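Local structure of transcriptional regulator (NtrC family) (Aquifex aeolicus, 3DZD) at residues A[164-167]-A[168-172]; A[184-187]-A[188-191]; A[286-289]-A[290-294]; A[297-301]-A[302-306]; A[242-245]-A[246-250]. The protein activates sigma54-dependent transcription as an NtrC-family response regulator, probably using ATP hydrolysis by its AAA+ domain to remodel the RNA polymerase holoenzyme. All coordinates share one frame; numbering follows the deposited sequence.

Contact 1: A[164-167]-A[168-172]; sequences GKEI and VARLI. With ADP (adenosine-5'-diphosphate), chain C.
E166 and R170, one turn apart on the helix, run side by side and end in a salt bridge. R170 NE bonds E166 OE2 at 3.2 Å; the oxygen lies in the guanidinium plane but is met on its anti side and 32° out of the carboxylate plane, and R170 NH2 adds a weak bond to it. With CG anti to the backbone N (chi1 168°), the glutamate stands out from the helix alongside R170. Beneath, V168, A169, R170 and L171 give their N-H groups to the carbonyls of G164 to I167. The first amides, which have no such acceptor, turn to ADP: K165 N bonds O3B at 3.0 Å, while G164 N to O3B and E166 N to O1B are weak. K165 CE passes 3.2 Å from O3B, its NZ going weakly to G159 O. I167 CD1 lies 3.2 Å from adenine C4. A leucine in place of R170 would probably leave the E166 carboxylate, already close to D184, without its positive mate. This is the Walker A P-loop running into its helix, 165-176, which packs on helix 136-149 through V168 and L171 and on strands 182-186 and 265-270 through A169.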
# COMPACT_ATOMS: atom_id res chain seq x y z
N GLY A 164 -20.82 -6.81 7.57
CA GLY A 164 -19.41 -7.16 7.68
C GLY A 164 -18.90 -8.03 6.55
O GLY A 164 -17.88 -8.71 6.70
N LYS A 165 -19.59 -8.02 5.42
CA LYS A 165 -19.21 -8.85 4.29
C LYS A 165 -17.79 -8.57 3.78
O LYS A 165 -17.09 -9.48 3.39
CB LYS A 165 -20.24 -8.71 3.16
CG LYS A 165 -21.59 -9.34 3.50
CD LYS A 165 -22.64 -9.05 2.44
CE LYS A 165 -23.03 -7.58 2.47
NZ LYS A 165 -23.88 -7.24 1.30
N GLU A 166 -17.37 -7.31 3.81
CA GLU A 166 -16.01 -6.97 3.38
C GLU A 166 -14.95 -7.47 4.37
O GLU A 166 -13.88 -7.93 3.96
CB GLU A 166 -15.85 -5.46 3.14
CG GLU A 166 -14.39 -5.05 2.97
CD GLU A 166 -14.20 -3.62 2.48
OE1 GLU A 166 -15.00 -3.13 1.65
OE2 GLU A 166 -13.20 -2.99 2.92
N ILE A 167 -15.24 -7.38 5.66
CA ILE A 167 -14.32 -7.91 6.65
C ILE A 167 -14.05 -9.38 6.40
O ILE A 167 -12.90 -9.83 6.46
CB ILE A 167 -14.84 -7.77 8.07
CG1 ILE A 167 -14.92 -6.30 8.48
CG2 ILE A 167 -13.96 -8.55 9.02
CD1 ILE A 167 -15.23 -6.10 9.95
N VAL A 168 -15.10 -10.15 6.15
CA VAL A 168 -14.94 -11.57 5.94
C VAL A 168 -14.06 -11.81 4.71
O VAL A 168 -13.18 -12.68 4.72
CB VAL A 168 -16.29 -12.29 5.76
CG1 VAL A 168 -16.07 -13.77 5.47
CG2 VAL A 168 -17.16 -12.10 7.00
N ALA A 169 -14.31 -11.03 3.66
CA ALA A 169 -13.54 -11.10 2.42
C ALA A 169 -12.04 -10.84 2.63
O ALA A 169 -11.20 -11.56 2.10
CB ALA A 169 -14.13 -10.16 1.38
N ARG A 170 -11.71 -9.81 3.41
CA ARG A 170 -10.31 -9.53 3.74
C ARG A 170 -9.69 -10.64 4.56
O ARG A 170 -8.52 -11.00 4.37
CB ARG A 170 -10.17 -8.20 4.47
CG ARG A 170 -10.32 -6.99 3.57
CD ARG A 170 -10.10 -5.69 4.31
NE ARG A 170 -10.42 -4.55 3.44
CZ ARG A 170 -9.59 -4.08 2.50
NH1 ARG A 170 -8.40 -4.64 2.32
NH2 ARG A 170 -9.97 -3.05 1.75
N LEU A 171 -10.46 -11.16 5.50
CA LEU A 171 -10.00 -12.28 6.30
C LEU A 171 -9.64 -13.43 5.38
O LEU A 171 -8.55 -13.99 5.50
CB LEU A 171 -11.07 -12.72 7.31
CG LEU A 171 -11.27 -11.73 8.46
CD1 LEU A 171 -12.35 -12.20 9.43
CD2 LEU A 171 -9.95 -11.49 9.21
N ILE A 172 -10.54 -13.75 4.46
CA ILE A 172 -10.33 -14.86 3.53
C ILE A 172 -9.05 -14.64 2.72
O ILE A 172 -8.23 -15.55 2.60
CB ILE A 172 -11.53 -15.02 2.55
CG1 ILE A 172 -12.75 -15.60 3.28
CG2 ILE A 172 -11.15 -15.89 1.36
CD1 ILE A 172 -14.03 -15.50 2.49
PB ADP C . -21.03 -4.67 4.39
O1B ADP C . -19.66 -4.93 3.78
O2B ADP C . -21.94 -3.82 3.55
O3B ADP C . -21.72 -5.91 4.88
PA ADP C . -19.42 -3.16 6.27
O1A ADP C . -18.57 -4.19 6.96
O2A ADP C . -18.78 -2.37 5.14
O3A ADP C . -20.79 -3.86 5.78
O5' ADP C . -19.93 -2.10 7.37
C5' ADP C . -19.71 -2.33 8.76
C4' ADP C . -18.82 -1.28 9.38
O4' ADP C . -18.56 -1.72 10.70
C3' ADP C . -17.45 -1.28 8.71
O3' ADP C . -16.79 -0.05 9.04
C2' ADP C . -16.68 -2.37 9.39
O2' ADP C . -15.35 -1.88 9.57
C1' ADP C . -17.34 -2.48 10.75
N9 ADP C . -17.68 -3.88 11.08
C8 ADP C . -18.63 -4.62 10.48
N7 ADP C . -18.72 -5.85 11.03
C5 ADP C . -17.82 -5.90 12.02
C6 ADP C . -17.39 -6.93 13.00
N6 ADP C . -17.98 -8.15 13.03
N1 ADP C . -16.42 -6.59 13.87
C2 ADP C . -15.84 -5.37 13.84
N3 ADP C . -16.17 -4.40 12.98
C4 ADP C . -17.14 -4.60 12.06

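Contact 2: A[184-187]-A[188-191]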
# COMPACT_ATOMS: atom_id res chain seq x y z
N ASP A 184 -11.07 -4.13 -4.05
CA ASP A 184 -12.52 -4.18 -3.93
C ASP A 184 -13.21 -3.24 -4.91
O ASP A 184 -12.81 -2.10 -5.11
CB ASP A 184 -13.00 -3.98 -2.49
CG ASP A 184 -12.77 -2.58 -1.97
OD1 ASP A 184 -12.37 -1.70 -2.76
OD2 ASP A 184 -13.00 -2.36 -0.76
N LEU A 185 -14.24 -3.77 -5.57
CA LEU A 185 -15.05 -2.99 -6.48
C LEU A 185 -16.50 -2.98 -6.00
O LEU A 185 -17.11 -4.04 -5.79
CB LEU A 185 -14.98 -3.55 -7.89
CG LEU A 185 -15.91 -2.87 -8.90
CD1 LEU A 185 -15.74 -1.35 -8.84
CD2 LEU A 185 -15.68 -3.38 -10.31
N ASN A 186 -17.05 -1.78 -5.81
CA ASN A 186 -18.45 -1.64 -5.44
C ASN A 186 -19.28 -1.49 -6.69
O ASN A 186 -19.12 -0.54 -7.45
CB ASN A 186 -18.63 -0.42 -4.54
CG ASN A 186 -19.99 -0.38 -3.87
OD1 ASN A 186 -21.01 -0.68 -4.50
ND2 ASN A 186 -20.01 0.00 -2.60
N CYS A 187 -20.18 -2.44 -6.93
CA CYS A 187 -20.88 -2.50 -8.20
C CYS A 187 -22.14 -1.65 -8.21
O CYS A 187 -22.83 -1.57 -9.23
CB CYS A 187 -21.21 -3.95 -8.55
SG CYS A 187 -19.74 -5.02 -8.63
N ALA A 188 -22.42 -1.00 -7.09
CA ALA A 188 -23.58 -0.13 -6.99
C ALA A 188 -23.16 1.32 -6.84
O ALA A 188 -23.63 2.20 -7.56
CB ALA A 188 -24.46 -0.55 -5.83
N SER A 189 -22.25 1.57 -5.89
CA SER A 189 -21.71 2.91 -5.65
C SER A 189 -21.12 3.52 -6.92
O SER A 189 -20.83 4.71 -6.97
CB SER A 189 -20.63 2.85 -4.57
OG SER A 189 -20.04 4.13 -4.37
N ILE A 190 -20.96 2.69 -7.94
CA ILE A 190 -20.42 3.11 -9.23
C ILE A 190 -21.55 3.30 -10.24
O ILE A 190 -22.51 2.53 -10.26
CB ILE A 190 -19.41 2.08 -9.76
CG1 ILE A 190 -18.20 1.97 -8.82
CG2 ILE A 190 -18.94 2.43 -11.16
CD1 ILE A 190 -17.36 3.22 -8.76
N PRO A 191 -21.44 4.34 -11.08
CA PRO A 191 -22.41 4.62 -12.15
C PRO A 191 -22.69 3.40 -13.01
O PRO A 191 -21.80 2.59 -13.26
CB PRO A 191 -21.71 5.70 -12.97
CG PRO A 191 -20.86 6.42 -11.99
CD PRO A 191 -20.40 5.39 -10.99
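N186 folds back on A188 and S189 in an Asx turn, a local contact where strand 182-186 gives way to the loop before helix 195-200. One side-chain oxygen does the work. N186 OD1 accepts A188 N at 3.0 Å, the donor lying in the carbonyl plane of the amide, and S189 N at 2.9 Å, this donor standing well above that plane. Both bonds are fairly straight, at 158° and 167°. They are possible because CG lies anti to the backbone N (chi1 -168°), which swings the amide over the bend. The two grips fix the rotation of the amide, and S189 CB presses on it, 3.4 Å from N186 CG. I190 CG1 packs against the N186 carbonyl, 3.0 Å from O, and meets L185 CD1 at 4.1 Å, the leucine and isoleucine side chains crossing at about a right angle. By sequence N186 probably matches the asparagine proposed in relatives to act as a switch on the Walker B glutamate; its side chain is about 7 Å from ADP at the nearest atoms. The A188 carbonyl oxygen accepts a hydrogen bond from K321 NZ of the second subunit. Strand 182-186 is the outermost strand on one side of the AAA+ sheet within this chain, paired in parallel with strand 225-229 through L185, whose side chain also packs on helix 195-200 at E198 and L199.

Contact 3: A[286-289]-A[290-294]; sequences DLYY and RLSVF
Y288 and S292 meet twice at the end of helix 285-291, by a hydrogen bond and over a ring. Among the polar contacts, S292 OG donates to Y288 O at 2.8 Å, coming from above the carbonyl plane. Its first torsion (chi1 62°) sets OG between the backbone N and the carbonyl carbon, so that it turns back on the preceding turn. Regular helical bonds precede it, R290 N to D286 O at 3.1 Å and L291 N to L287 O at 3.0 Å; a weak one from L291 N to Y288 O is consistent with a tighter turn at the end. Among the aromatic contacts, S292 OG lies over the centre of one face of the Y288 ring, 3.7 Å above its plane, while that ring's CD2 edge points at the Y289 face. The apolar share is smaller: L287 CD1 touches L291 CD1 at 3.8 Å, the two leucines crossing obliquely. R290 lays its CG on D286 O and then bends at chi2 (-104°), leading its guanidinium away. R284 and R290 probably correspond to the arginine fingers that in relatives reach a neighbouring subunit's nucleotide; here no other chain of the assembly touches either segment. L287 packs on helix 236-248 at Q239 and L246, Y288 wedges against helix 274-279, and S292 rests on L156 of strand 155-158, beside which the chain continues as strand 294-297.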
# COMPACT_ATOMS: atom_id res chain seq x y z
N ASP A 286 -25.28 -19.15 -15.10
CA ASP A 286 -23.99 -19.80 -15.20
C ASP A 286 -22.94 -19.04 -14.40
O ASP A 286 -22.03 -19.63 -13.83
CB ASP A 286 -23.56 -19.96 -16.66
CG ASP A 286 -23.64 -18.66 -17.46
OD1 ASP A 286 -23.94 -17.59 -16.88
OD2 ASP A 286 -23.41 -18.70 -18.69
N LEU A 287 -23.09 -17.72 -14.35
CA LEU A 287 -22.18 -16.85 -13.63
C LEU A 287 -22.37 -17.05 -12.13
O LEU A 287 -21.41 -17.00 -11.36
CB LEU A 287 -22.44 -15.39 -13.99
CG LEU A 287 -21.79 -14.35 -13.07
CD1 LEU A 287 -20.29 -14.35 -13.27
CD2 LEU A 287 -22.35 -12.97 -13.33
N TYR A 288 -23.62 -17.24 -11.73
CA TYR A 288 -23.94 -17.42 -10.33
C TYR A 288 -23.22 -18.64 -9.80
O TYR A 288 -22.51 -18.57 -8.80
CB TYR A 288 -25.45 -17.58 -10.13
CG TYR A 288 -25.82 -18.09 -8.76
CD1 TYR A 288 -25.79 -17.26 -7.66
CD2 TYR A 288 -26.18 -19.42 -8.57
CE1 TYR A 288 -26.13 -17.73 -6.40
CE2 TYR A 288 -26.52 -19.89 -7.32
CZ TYR A 288 -26.49 -19.05 -6.24
OH TYR A 288 -26.82 -19.52 -4.98
N TYR A 289 -23.41 -19.78 -10.47
CA TYR A 289 -22.75 -21.01 -10.04
C TYR A 289 -21.23 -20.91 -10.10
O TYR A 289 -20.54 -21.54 -9.30
CB TYR A 289 -23.31 -22.22 -10.79
CG TYR A 289 -24.74 -22.50 -10.41
CD1 TYR A 289 -25.06 -22.91 -9.12
CD2 TYR A 289 -25.78 -22.32 -11.31
CE1 TYR A 289 -26.37 -23.15 -8.74
CE2 TYR A 289 -27.10 -22.56 -10.94
CZ TYR A 289 -27.39 -22.98 -9.65
OH TYR A 289 -28.69 -23.22 -9.27
N ARG A 290 -20.70 -20.12 -11.02
CA ARG A 290 -19.27 -19.87 -11.09
C ARG A 290 -18.78 -19.16 -9.83
O ARG A 290 -17.71 -19.48 -9.31
CB ARG A 290 -18.91 -19.02 -12.30
CG ARG A 290 -18.91 -19.77 -13.61
CD ARG A 290 -17.50 -20.07 -14.07
NE ARG A 290 -17.48 -20.95 -15.23
CZ ARG A 290 -16.39 -21.54 -15.69
NH1 ARG A 290 -15.22 -21.34 -15.09
NH2 ARG A 290 -16.46 -22.34 -16.75
N LEU A 291 -19.58 -18.21 -9.33
CA LEU A 291 -19.17 -17.33 -8.24
C LEU A 291 -19.43 -17.90 -6.86
O LEU A 291 -18.98 -17.33 -5.86
CB LEU A 291 -19.92 -16.01 -8.34
CG LEU A 291 -19.53 -15.05 -9.45
CD1 LEU A 291 -20.50 -13.88 -9.48
CD2 LEU A 291 -18.12 -14.55 -9.23
N SER A 292 -20.18 -18.99 -6.80
CA SER A 292 -20.66 -19.50 -5.52
C SER A 292 -20.31 -20.96 -5.24
O SER A 292 -21.07 -21.67 -4.57
CB SER A 292 -22.17 -19.30 -5.42
OG SER A 292 -22.82 -20.04 -6.44
N VAL A 293 -19.16 -21.41 -5.74
CA VAL A 293 -18.62 -22.72 -5.43
C VAL A 293 -18.56 -22.93 -3.91
O VAL A 293 -18.83 -24.02 -3.42
CB VAL A 293 -17.22 -22.90 -6.05
CG1 VAL A 293 -16.62 -24.22 -5.64
CG2 VAL A 293 -17.30 -22.81 -7.57
N PHE A 294 -18.17 -21.88 -3.18
CA PHE A 294 -18.35 -21.82 -1.73
C PHE A 294 -19.27 -20.66 -1.37
O PHE A 294 -19.29 -19.64 -2.04
CB PHE A 294 -17.02 -21.59 -1.01
CG PHE A 294 -16.07 -22.73 -1.13
CD1 PHE A 294 -16.42 -23.99 -0.68
CD2 PHE A 294 -14.80 -22.53 -1.67
CE1 PHE A 294 -15.54 -25.05 -0.79
CE2 PHE A 294 -13.91 -23.58 -1.77
CZ PHE A 294 -14.28 -24.84 -1.34

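Contact 4: A[297-301]-A[302-306]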
# COMPACT_ATOMS: atom_id res chain seq x y z
N TYR A 297 -23.04 -17.29 4.71
CA TYR A 297 -24.16 -16.43 5.06
C TYR A 297 -23.86 -15.69 6.35
O TYR A 297 -23.61 -16.32 7.37
CB TYR A 297 -25.43 -17.27 5.23
CG TYR A 297 -26.60 -16.47 5.73
CD1 TYR A 297 -27.28 -15.61 4.88
CD2 TYR A 297 -27.02 -16.55 7.04
CE1 TYR A 297 -28.34 -14.86 5.32
CE2 TYR A 297 -28.08 -15.82 7.50
CZ TYR A 297 -28.74 -14.97 6.64
OH TYR A 297 -29.80 -14.21 7.08
N LEU A 298 -23.86 -14.36 6.31
CA LEU A 298 -23.74 -13.55 7.52
C LEU A 298 -25.11 -13.14 8.01
O LEU A 298 -25.84 -12.45 7.31
CB LEU A 298 -22.93 -12.27 7.25
CG LEU A 298 -21.54 -12.44 6.66
CD1 LEU A 298 -20.78 -11.10 6.65
CD2 LEU A 298 -20.76 -13.50 7.43
N PRO A 299 -25.47 -13.54 9.23
CA PRO A 299 -26.77 -13.20 9.81
C PRO A 299 -26.90 -11.70 10.13
O PRO A 299 -25.89 -11.06 10.41
CB PRO A 299 -26.80 -13.98 11.13
CG PRO A 299 -25.50 -14.70 11.23
CD PRO A 299 -24.57 -14.21 10.19
N PRO A 300 -28.13 -11.16 10.13
CA PRO A 300 -28.32 -9.78 10.58
C PRO A 300 -27.85 -9.61 12.01
O PRO A 300 -27.78 -10.58 12.78
CB PRO A 300 -29.83 -9.58 10.51
CG PRO A 300 -30.34 -10.66 9.62
CD PRO A 300 -29.40 -11.81 9.78
N LEU A 301 -27.51 -8.38 12.36
CA LEU A 301 -27.04 -8.06 13.69
C LEU A 301 -28.05 -8.48 14.76
O LEU A 301 -27.66 -9.00 15.81
CB LEU A 301 -26.71 -6.57 13.79
CG LEU A 301 -26.36 -6.01 15.16
CD1 LEU A 301 -25.26 -6.80 15.82
CD2 LEU A 301 -25.97 -4.52 15.03
N ARG A 302 -29.35 -8.28 14.49
CA ARG A 302 -30.40 -8.64 15.44
C ARG A 302 -30.54 -10.16 15.65
O ARG A 302 -31.32 -10.60 16.49
CB ARG A 302 -31.75 -8.07 14.99
CG ARG A 302 -32.27 -8.71 13.73
CD ARG A 302 -33.33 -7.87 13.05
NE ARG A 302 -33.77 -8.45 11.79
CZ ARG A 302 -33.25 -8.16 10.60
NH1 ARG A 302 -32.24 -7.30 10.48
NH2 ARG A 302 -33.74 -8.73 9.51
N GLU A 303 -29.81 -10.95 14.87
CA GLU A 303 -29.82 -12.40 15.05
C GLU A 303 -28.60 -12.87 15.81
O GLU A 303 -28.35 -14.07 15.91
CB GLU A 303 -29.90 -13.15 13.71
CG GLU A 303 -31.27 -13.14 13.06
CD GLU A 303 -31.33 -14.01 11.80
OE1 GLU A 303 -30.64 -15.07 11.75
OE2 GLU A 303 -32.07 -13.64 10.86
N ARG A 304 -27.83 -11.93 16.36
CA ARG A 304 -26.51 -12.26 16.91
C ARG A 304 -26.42 -12.15 18.42
O ARG A 304 -25.31 -12.08 18.98
CB ARG A 304 -25.44 -11.40 16.26
CG ARG A 304 -25.38 -11.56 14.77
CD ARG A 304 -24.07 -11.05 14.25
NE ARG A 304 -24.12 -10.81 12.82
CZ ARG A 304 -23.21 -10.09 12.16
NH1 ARG A 304 -22.20 -9.55 12.84
NH2 ARG A 304 -23.31 -9.92 10.84
N GLY A 305 -27.57 -12.17 19.08
CA GLY A 305 -27.61 -12.18 20.52
C GLY A 305 -26.95 -10.94 21.08
O GLY A 305 -27.34 -9.81 20.75
N LYS A 306 -25.94 -11.16 21.92
CA LYS A 306 -25.30 -10.09 22.65
C LYS A 306 -24.05 -9.56 21.93
O LYS A 306 -23.29 -8.76 22.48
CB LYS A 306 -24.99 -10.55 24.07
CG LYS A 306 -26.20 -10.42 25.01
CD LYS A 306 -26.25 -11.53 26.05
CE LYS A 306 -25.66 -11.09 27.38
NZ LYS A 306 -26.47 -10.00 28.00
O HOH W 1 -31.44 -15.04 8.72
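R304 grips P299 O side-on with two nitrogens, NE at 3.0 Å and NH2 at 2.9 Å. The oxygen lies in the guanidinium plane, and NH2 approaches it nearly along the C=O axis, whereas NE stands above the carbonyl plane. Two backbone bonds wind the chain between them into a short 3-10 segment: E303 N reaches P300 O at 2.9 Å and R304 N reaches L301 O at 3.0 Å, both from above the carbonyl planes. Around P300 two charged side chains close in. With CG between N and carbonyl carbon (chi1 68°), R302 extends until P300 CB lies over one face of its guanidinium, toward the rim, 3.3 Å above the plane. The E303 carboxylate rests against the proline ring, OE2 being 3.4 Å from P300 CD, and a water that donates to OE2 at 2.6 Å links it to Y297 OH. Farther out, E160 holds R302 in a salt bridge, T163 O takes a further hydrogen bond from R304 NH2, and N346 OD1 accepts L301 N. E160 and T163 belong to the P-loop and N346 begins helix 346-359 of the lid. R304, its side chain about 4 Å from ADP at the nearest atoms, ties the linker to the nucleotide loop, and its two-fold grip on one buried carbonyl is likely to hold the prolines and the passage to the lid in a set path.

Contact 5: A[242-245]-A[246-250]; sequences LLRV and LETGS
L246 N, E247 N, T248 N and G249 N bond back to the carbonyls of L242, L243, R244 and V245, carrying helix 236-248 to its end, where G249 takes a positive phi (73°). T248 adds a side-chain bond: OG1 donates to R244 O at 2.7 Å, from the face of that carbonyl plane opposite to T248 N, so one oxygen is held from two sides. The torsion that permits it (chi1 62°) puts OG1 between N and carbonyl carbon and leaves CG2 to lie over a face of the R244 guanidinium, 3.7 Å above its plane. S250 N makes a weak bond to T248 OG1, just after the glycine. E247 folds its carboxylate against L243, with OE2 3.3 Å from L243 CG and 3.4 Å from CD1. Replacing L243 by an alanine would probably open a gap beside the E247 carboxylate and remove the packing on D286 and R284. V245 CG2 meets S250 O at 3.6 Å, while L246 and E247 pack on R290 of helix 285-291. A glycine at positive phi as the first residue to leave the helix is a common C-terminal ending; here the T248 hydroxyl reinforces the last turn before strand 250-251.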
# COMPACT_ATOMS: atom_id res chain seq x y z
N LEU A 242 -17.74 -10.48 -17.51
CA LEU A 242 -17.11 -11.05 -16.33
C LEU A 242 -17.08 -12.57 -16.43
O LEU A 242 -16.08 -13.21 -16.11
CB LEU A 242 -17.87 -10.61 -15.08
CG LEU A 242 -17.37 -11.09 -13.71
CD1 LEU A 242 -15.94 -10.63 -13.46
CD2 LEU A 242 -18.29 -10.58 -12.58
N LEU A 243 -18.19 -13.14 -16.89
CA LEU A 243 -18.28 -14.58 -17.06
C LEU A 243 -17.17 -15.08 -17.98
O LEU A 243 -16.44 -16.03 -17.65
CB LEU A 243 -19.65 -14.96 -17.63
CG LEU A 243 -19.80 -16.46 -17.91
CD1 LEU A 243 -19.73 -17.25 -16.60
CD2 LEU A 243 -21.09 -16.73 -18.64
N ARG A 244 -17.03 -14.44 -19.13
CA ARG A 244 -16.04 -14.83 -20.12
C ARG A 244 -14.62 -14.77 -19.56
O ARG A 244 -13.74 -15.54 -19.98
CB ARG A 244 -16.17 -13.96 -21.38
CG ARG A 244 -15.21 -14.36 -22.48
CD ARG A 244 -15.75 -13.95 -23.84
NE ARG A 244 -14.86 -14.35 -24.93
CZ ARG A 244 -14.62 -15.62 -25.27
NH1 ARG A 244 -15.19 -16.61 -24.59
NH2 ARG A 244 -13.81 -15.89 -26.28
N VAL A 245 -14.39 -13.85 -18.62
CA VAL A 245 -13.10 -13.76 -17.93
C VAL A 245 -12.89 -14.94 -16.99
O VAL A 245 -11.82 -15.55 -16.97
CB VAL A 245 -12.97 -12.43 -17.16
CG1 VAL A 245 -11.84 -12.50 -16.14
CG2 VAL A 245 -12.76 -11.26 -18.13
N LEU A 246 -13.92 -15.28 -16.22
CA LEU A 246 -13.83 -16.44 -15.34
C LEU A 246 -13.55 -17.70 -16.14
O LEU A 246 -12.84 -18.58 -15.67
CB LEU A 246 -15.13 -16.61 -14.55
CG LEU A 246 -15.53 -15.43 -13.66
CD1 LEU A 246 -16.71 -15.81 -12.80
CD2 LEU A 246 -14.35 -15.02 -12.80
N GLU A 247 -14.10 -17.77 -17.35
CA GLU A 247 -13.98 -18.96 -18.18
C GLU A 247 -12.67 -19.06 -18.96
O GLU A 247 -12.14 -20.15 -19.17
CB GLU A 247 -15.15 -19.04 -19.16
CG GLU A 247 -16.47 -19.36 -18.52
CD GLU A 247 -17.63 -19.22 -19.49
OE1 GLU A 247 -17.38 -18.93 -20.68
OE2 GLU A 247 -18.79 -19.39 -19.06
N THR A 248 -12.15 -17.92 -19.41
CA THR A 248 -10.95 -17.92 -20.25
C THR A 248 -9.69 -17.59 -19.45
O THR A 248 -8.59 -17.98 -19.82
CB THR A 248 -11.06 -16.93 -21.43
OG1 THR A 248 -11.22 -15.60 -20.94
CG2 THR A 248 -12.25 -17.29 -22.33
N GLY A 249 -9.87 -16.87 -18.35
CA GLY A 249 -8.73 -16.45 -17.55
C GLY A 249 -7.93 -15.35 -18.22
O GLY A 249 -6.82 -15.03 -17.80
N SER A 250 -8.50 -14.75 -19.27
CA SER A 250 -7.90 -13.57 -19.88
C SER A 250 -8.97 -12.52 -20.22
O SER A 250 -10.16 -12.80 -20.14
CB SER A 250 -7.08 -13.93 -21.12
OG SER A 250 -7.90 -14.49 -22.13

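Along the chain the order is contact 1, 2, 5, 3, 4. Contacts 1, 2, 3 and 5 fall in the sigma-54 interaction range; contact 4 runs from it into the lid. Contacts 1 and 2, centres 17 Å apart, lie on consecutive elements, helix 165-176 and strand 182-186, where the like charges of E166 and D184 come close. Contact 4, centre 16 Å from that of contact 1, touches it through L298 on K165 and V168, consistent with the lid linker resting on the P-loop helix. Helices 236-248 and 285-291 pair contacts 5 and 3 (centres 13 Å apart), away from the ADP; the centres of contacts 4 and 5 are 35 Å apart. Together they run from nucleotide site to far helices.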